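Local coordinates for protein ketol-acid reductoisomerase (uncultured archaeon GZfos26G2, PDB 4XDY) that catalyses the magnesium-dependent alkyl migration of (S)-2-acetolactate and its NADH-dependent reduction to (R)-2,3-dihydroxy-isovalerate in branched-chain amino acid biosynthesis, at residues 229-232 against 233-237; 205-208 against 209-213. All coordinates share one frame; numbering follows the deposited sequence. Where two conformers were deposited one is given.

Contact 1: 229-232 against 233-237; sequences YFEC and VHEMK. With HIO (N-hydroxy-N-isopropyloxamic acid), chain I.
Helix 225-254 of the C-terminal knotted domain widens to a pi-type turn at 230-232, and Tyr229 packs on Val233 and His234 there. Two amides share one carbonyl here. Tyr229 O accepts from Val233 N at 3.0 Å and, on a straighter path with an N-H...O angle of 162°, from His234 N. The i to i+5 spacing of the second bond recurs one residue on, where Glu235 N donates to Phe230 O at 3.1 Å. Glu231 O and Cys232 O are both buried and have no polar partner in the model, which fits a helix whose regular bonding is interrupted.

The Tyr229 ring leans along the helix with CG anti to the backbone N (chi1 -178°). This places one ring face over Val233, whose CB makes a CH-pi contact 4.1 Å from the ring centroid, offset toward the rim. Val233 CG1 packs on Tyr229 CE2. A water at the edge of both rings, in their planes, bridges Tyr229 OH and His234 ND1. Arg326 also hydrogen-bonds the hydroxyl. The Phe230 and His234 side chains run alongside one another in the same direction, and His234 CB meets the edge of the phenyl ring at CD1.

On another side of the helix, Glu231 OE1 and Glu235 OE1 stand 4.2 Å apart. A second water donates to both oxygens and bridges them. Glu235 extends beyond CG and brings OE2 to 2.5 Å from O3 of the bound N-hydroxy-N-isopropyloxamic acid. Ala136 of the second subunit packs on Glu235. Both glutamates are predicted ligands of the second magnesium ion. Paired carboxylates one turn apart, one of them at the inhibitor, are characteristic of the metal-dependent active site of ketol-acid reductoisomerases, completed here across the dimer interface.

Contact 2: 205-208 against 209-213; sequences GGLV and ELMRN
Leu207 overlaps the end of Met211 one turn along, its CG lying 3.8 Å from Met211 CE. The two side chains cross at a slant at the start of alpha-helix 205-220, in the C-terminal knotted domain. With chi3 at -53°, Met211 bends back so that its methyl also reaches Leu207 O. Regular i to i+4 bonds hold the turn. Leu210 N donates to Gly206 O, and Met211 N to Leu207 O with an almost linear N-H...O angle of 178°. Glu209 N donates to Gly205 O, while Glu209 CG sits tightly against that same oxygen at 3.1 Å.

The Glu209 carboxylate folds round to Arg212. In the conformer described here, its OE1 takes both Arg212 NE and Arg212 NH2, each at 2.8 Å, in a side-on salt bridge. Both nitrogens come from the syn side, NE tilted from the carboxylate plane, and OE1 lies close to the guanidinium plane. Arg212 NH1 turns to Glu216 in another salt bridge. A glutamine at Glu209 removes the charge, and Arg212 would probably be left with Glu216 as its carboxylate mate and be freer to turn. Val208 packs on Met251 and Leu210 on Cys201, both of the second subunit, placing the helix at the dimer interface. Glu209 O is gripped twice by Asn213, whose backbone N and side-chain ND2 arrive from opposite faces of the carbonyl plane, ND2 at 2.8 Å.

Overall arrangement
Contact 2 comes first along the chain, on helix 205-220, and contact 1 follows on helix 225-254, the next helix. Both belong to the C-terminal knotted domain, and their centres lie 12 Å apart on the same side of the chain's centre. The two helices pack directly. Met211 of helix 205-220 reaches across to helix 225-254, with its CG 3.3 Å from Cys232 O and 3.8 Å from Met236 CE. Both contacts also touch the second subunit of the homodimer, so both lie at the dimer interface. Contact 1 in addition holds Glu235, which meets the inhibitor, and the predicted magnesium ligands.

Contact 1: 229-232 against 233-237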
loop_
_atom_site.group_PDB
_atom_site.type_symbol
_atom_site.label_atom_id
_atom_site.label_comp_id
_atom_site.label_asym_id
_atom_site.label_seq_id
_atom_site.Cartn_x
_atom_site.Cartn_y
_atom_site.Cartn_z
ATOM N N TYR A 229 -8.340 2.765 12.642
ATOM C CA TYR A 229 -8.217 3.183 11.232
ATOM C C TYR A 229 -6.910 3.794 10.788
ATOM O O TYR A 229 -6.369 3.412 9.767
ATOM C CB TYR A 229 -9.427 4.124 10.816
ATOM C CG TYR A 229 -9.320 4.495 9.357
ATOM C CD1 TYR A 229 -8.733 5.651 8.932
ATOM C CD2 TYR A 229 -9.963 3.751 8.411
ATOM C CE1 TYR A 229 -8.568 5.946 7.584
ATOM C CE2 TYR A 229 -9.853 4.033 7.091
ATOM C CZ TYR A 229 -9.184 5.102 6.671
ATOM O OH TYR A 229 -9.107 5.334 5.328
ATOM N N PHE A 230 -6.380 4.751 11.554
ATOM C CA PHE A 230 -5.178 5.404 11.188
ATOM C C PHE A 230 -4.018 4.370 11.234
ATOM O O PHE A 230 -3.134 4.371 10.395
ATOM C CB PHE A 230 -4.865 6.497 12.146
ATOM C CG PHE A 230 -5.723 7.779 11.959
ATOM C CD1 PHE A 230 -6.070 8.221 10.677
ATOM C CD2 PHE A 230 -6.109 8.508 13.020
ATOM C CE1 PHE A 230 -6.798 9.419 10.476
ATOM C CE2 PHE A 230 -6.871 9.674 12.865
ATOM C CZ PHE A 230 -7.183 10.105 11.598
ATOM N N GLU A 231 -4.030 3.530 12.246
ATOM C CA GLU A 231 -2.959 2.521 12.418
ATOM C C GLU A 231 -3.017 1.448 11.348
ATOM O O GLU A 231 -1.973 1.046 10.867
ATOM C CB GLU A 231 -3.056 1.857 13.776
ATOM C CG GLU A 231 -1.966 0.864 14.086
ATOM C CD GLU A 231 -0.619 1.484 14.298
ATOM O OE1 GLU A 231 -0.504 2.602 14.818
ATOM O OE2 GLU A 231 0.402 0.874 13.908
ATOM N N CYS A 232 -4.184 0.850 11.077
ATOM C CA CYS A 232 -4.272 -0.358 10.263
ATOM C C CYS A 232 -4.553 -0.092 8.789
ATOM O O CYS A 232 -4.316 -0.949 7.978
ATOM C CB CYS A 232 -5.341 -1.299 10.810
ATOM S SG CYS A 232 -5.078 -1.948 12.462
ATOM N N VAL A 233 -5.131 1.065 8.469
ATOM C CA VAL A 233 -5.510 1.369 7.082
ATOM C C VAL A 233 -4.813 2.586 6.522
ATOM O O VAL A 233 -4.086 2.445 5.527
ATOM C CB VAL A 233 -7.059 1.548 6.960
ATOM C CG1 VAL A 233 -7.447 1.766 5.500
ATOM C CG2 VAL A 233 -7.785 0.339 7.550
ATOM N N HIS A 234 -4.956 3.776 7.121
ATOM C CA HIS A 234 -4.344 4.948 6.538
ATOM C C HIS A 234 -2.801 4.807 6.431
ATOM O O HIS A 234 -2.231 5.098 5.413
ATOM C CB HIS A 234 -4.684 6.194 7.358
ATOM C CG HIS A 234 -4.261 7.457 6.740
ATOM N ND1 HIS A 234 -5.061 8.128 5.816
ATOM C CD2 HIS A 234 -3.119 8.187 6.850
ATOM C CE1 HIS A 234 -4.392 9.173 5.356
ATOM N NE2 HIS A 234 -3.270 9.297 6.031
ATOM N N GLU A 235 -2.162 4.252 7.448
ATOM C CA GLU A 235 -0.694 4.139 7.422
ATOM C C GLU A 235 -0.205 3.053 6.471
ATOM O O GLU A 235 0.919 3.103 5.974
ATOM C CB GLU A 235 -0.170 3.914 8.824
ATOM C CG GLU A 235 1.339 4.157 8.893
ATOM C CD GLU A 235 1.897 4.160 10.284
ATOM O OE1 GLU A 235 1.169 4.177 11.287
ATOM O OE2 GLU A 235 3.186 4.145 10.363
ATOM N N MET A 236 -1.062 2.115 6.109
ATOM C CA MET A 236 -0.628 1.040 5.214
ATOM C C MET A 236 -0.118 1.555 3.888
ATOM O O MET A 236 0.892 1.050 3.332
ATOM C CB MET A 236 -1.758 0.092 4.988
ATOM C CG MET A 236 -1.471 -1.139 4.144
ATOM S SD MET A 236 -0.293 -2.288 4.973
ATOM C CE MET A 236 -1.475 -3.236 5.850
ATOM N N LYS A 237 -0.765 2.610 3.385
ATOM C CA LYS A 237 -0.300 3.201 2.138
ATOM C C LYS A 237 1.077 3.805 2.246
ATOM O O LYS A 237 1.920 3.751 1.315
ATOM C CB LYS A 237 -1.342 4.261 1.695
ATOM C CG LYS A 237 -1.004 5.019 0.395
ATOM C CD LYS A 237 -0.330 6.365 0.610
ATOM C CE LYS A 237 -0.413 7.205 -0.653
ATOM N NZ LYS A 237 0.395 6.668 -1.783
HETATM C C1 HIO I . 7.683 2.632 13.936
HETATM O O11 HIO I . 7.938 2.298 15.070
HETATM O O12 HIO I . 8.474 2.892 13.041
HETATM C C2 HIO I . 6.216 2.940 13.710
HETATM O O2 HIO I . 5.522 3.209 14.721
HETATM N N3 HIO I . 5.637 2.999 12.548
HETATM O O3 HIO I . 4.321 3.726 12.588
HETATM C C4 HIO I . 6.165 2.491 11.297
HETATM C C41 HIO I . 5.240 1.481 10.594
HETATM C C42 HIO I . 6.417 3.741 10.462
HETATM O O HOH W 1 -7.287 7.121 4.444
HETATM O O HOH W 2 1.627 3.966 13.840
#

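Contact 2: 205-208 against 209-213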
loop_
_atom_site.group_PDB
_atom_site.type_symbol
_atom_site.label_atom_id
_atom_site.label_comp_id
_atom_site.label_asym_id
_atom_site.label_seq_id
_atom_site.Cartn_x
_atom_site.Cartn_y
_atom_site.Cartn_z
ATOM N N GLY A 205 -8.112 -10.120 -1.311
ATOM C CA GLY A 205 -8.516 -10.934 -0.188
ATOM C C GLY A 205 -7.544 -10.835 0.963
ATOM O O GLY A 205 -7.945 -10.627 2.127
ATOM N N GLY A 206 -6.282 -11.073 0.697
ATOM C CA GLY A 206 -5.325 -11.045 1.796
ATOM C C GLY A 206 -5.174 -9.719 2.468
ATOM O O GLY A 206 -5.314 -9.627 3.694
ATOM N N LEU A 207 -4.989 -8.685 1.678
ATOM C CA LEU A 207 -4.806 -7.325 2.178
ATOM C C LEU A 207 -6.021 -6.867 3.028
ATOM O O LEU A 207 -5.852 -6.412 4.145
ATOM C CB LEU A 207 -4.627 -6.358 1.033
ATOM C CG LEU A 207 -4.712 -4.851 1.399
ATOM C CD1 LEU A 207 -3.504 -4.476 2.267
ATOM C CD2 LEU A 207 -4.720 -3.995 0.145
ATOM N N VAL A 208 -7.224 -7.063 2.504
ATOM C CA VAL A 208 -8.417 -6.521 3.173
ATOM C C VAL A 208 -8.686 -7.314 4.459
ATOM O O VAL A 208 -8.960 -6.708 5.509
ATOM C CB VAL A 208 -9.615 -6.503 2.203
ATOM C CG1 VAL A 208 -10.896 -6.236 2.996
ATOM C CG2 VAL A 208 -9.329 -5.461 1.097
ATOM N N GLU A 209 -8.500 -8.620 4.429
ATOM C CA GLU A 209 -8.677 -9.451 5.632
ATOM C C GLU A 209 -7.607 -9.181 6.667
ATOM O O GLU A 209 -7.915 -9.166 7.861
ATOM C CB GLU A 209 -8.760 -10.918 5.290
ATOM C CG GLU A 209 -9.947 -11.207 4.400
ATOM C CD GLU A 209 -11.339 -11.073 5.097
ATOM O OE1 GLU A 209 -11.388 -10.897 6.343
ATOM O OE2 GLU A 209 -12.364 -11.149 4.380
ATOM N N LEU A 210 -6.385 -8.855 6.205
ATOM C CA LEU A 210 -5.345 -8.456 7.149
ATOM C C LEU A 210 -5.709 -7.138 7.876
ATOM O O LEU A 210 -5.700 -7.092 9.145
ATOM C CB LEU A 210 -3.997 -8.354 6.497
ATOM C CG LEU A 210 -2.829 -7.883 7.358
ATOM C CD1 LEU A 210 -2.418 -8.910 8.362
ATOM C CD2 LEU A 210 -1.679 -7.491 6.468
ATOM N N MET A 211 -5.998 -6.105 7.119
ATOM C CA MET A 211 -6.388 -4.852 7.728
ATOM C C MET A 211 -7.666 -4.966 8.586
ATOM O O MET A 211 -7.693 -4.400 9.693
ATOM C CB MET A 211 -6.579 -3.819 6.645
ATOM C CG MET A 211 -5.271 -3.387 6.015
ATOM S SD MET A 211 -5.460 -1.986 4.854
ATOM C CE MET A 211 -6.715 -2.701 3.864
ATOM N N ARG A 212 -8.674 -5.707 8.092
ATOM C CA ARG A 212 -9.936 -5.816 8.824
ATOM C C ARG A 212 -9.768 -6.538 10.140
ATOM O O ARG A 212 -10.307 -6.116 11.187
ATOM C CB ARG A 212 -11.030 -6.532 7.996
ATOM C CG ARG A 212 -12.093 -7.243 8.873
ATOM C CD ARG A 212 -13.268 -7.804 8.112
ATOM N NE ARG A 212 -13.046 -9.199 7.893
ATOM C CZ ARG A 212 -13.497 -10.123 8.695
ATOM N NH1 ARG A 212 -14.216 -9.822 9.754
ATOM N NH2 ARG A 212 -13.249 -11.337 8.425
ATOM N N ASN A 213 -9.043 -7.641 10.124
ATOM C CA ASN A 213 -8.819 -8.370 11.353
ATOM C C ASN A 213 -7.985 -7.570 12.344
ATOM O O ASN A 213 -8.335 -7.525 13.560
ATOM C CB ASN A 213 -8.189 -9.771 11.107
ATOM C CG ASN A 213 -9.214 -10.785 10.712
ATOM O OD1 ASN A 213 -9.870 -11.351 11.561
ATOM N ND2 ASN A 213 -9.352 -11.040 9.387
#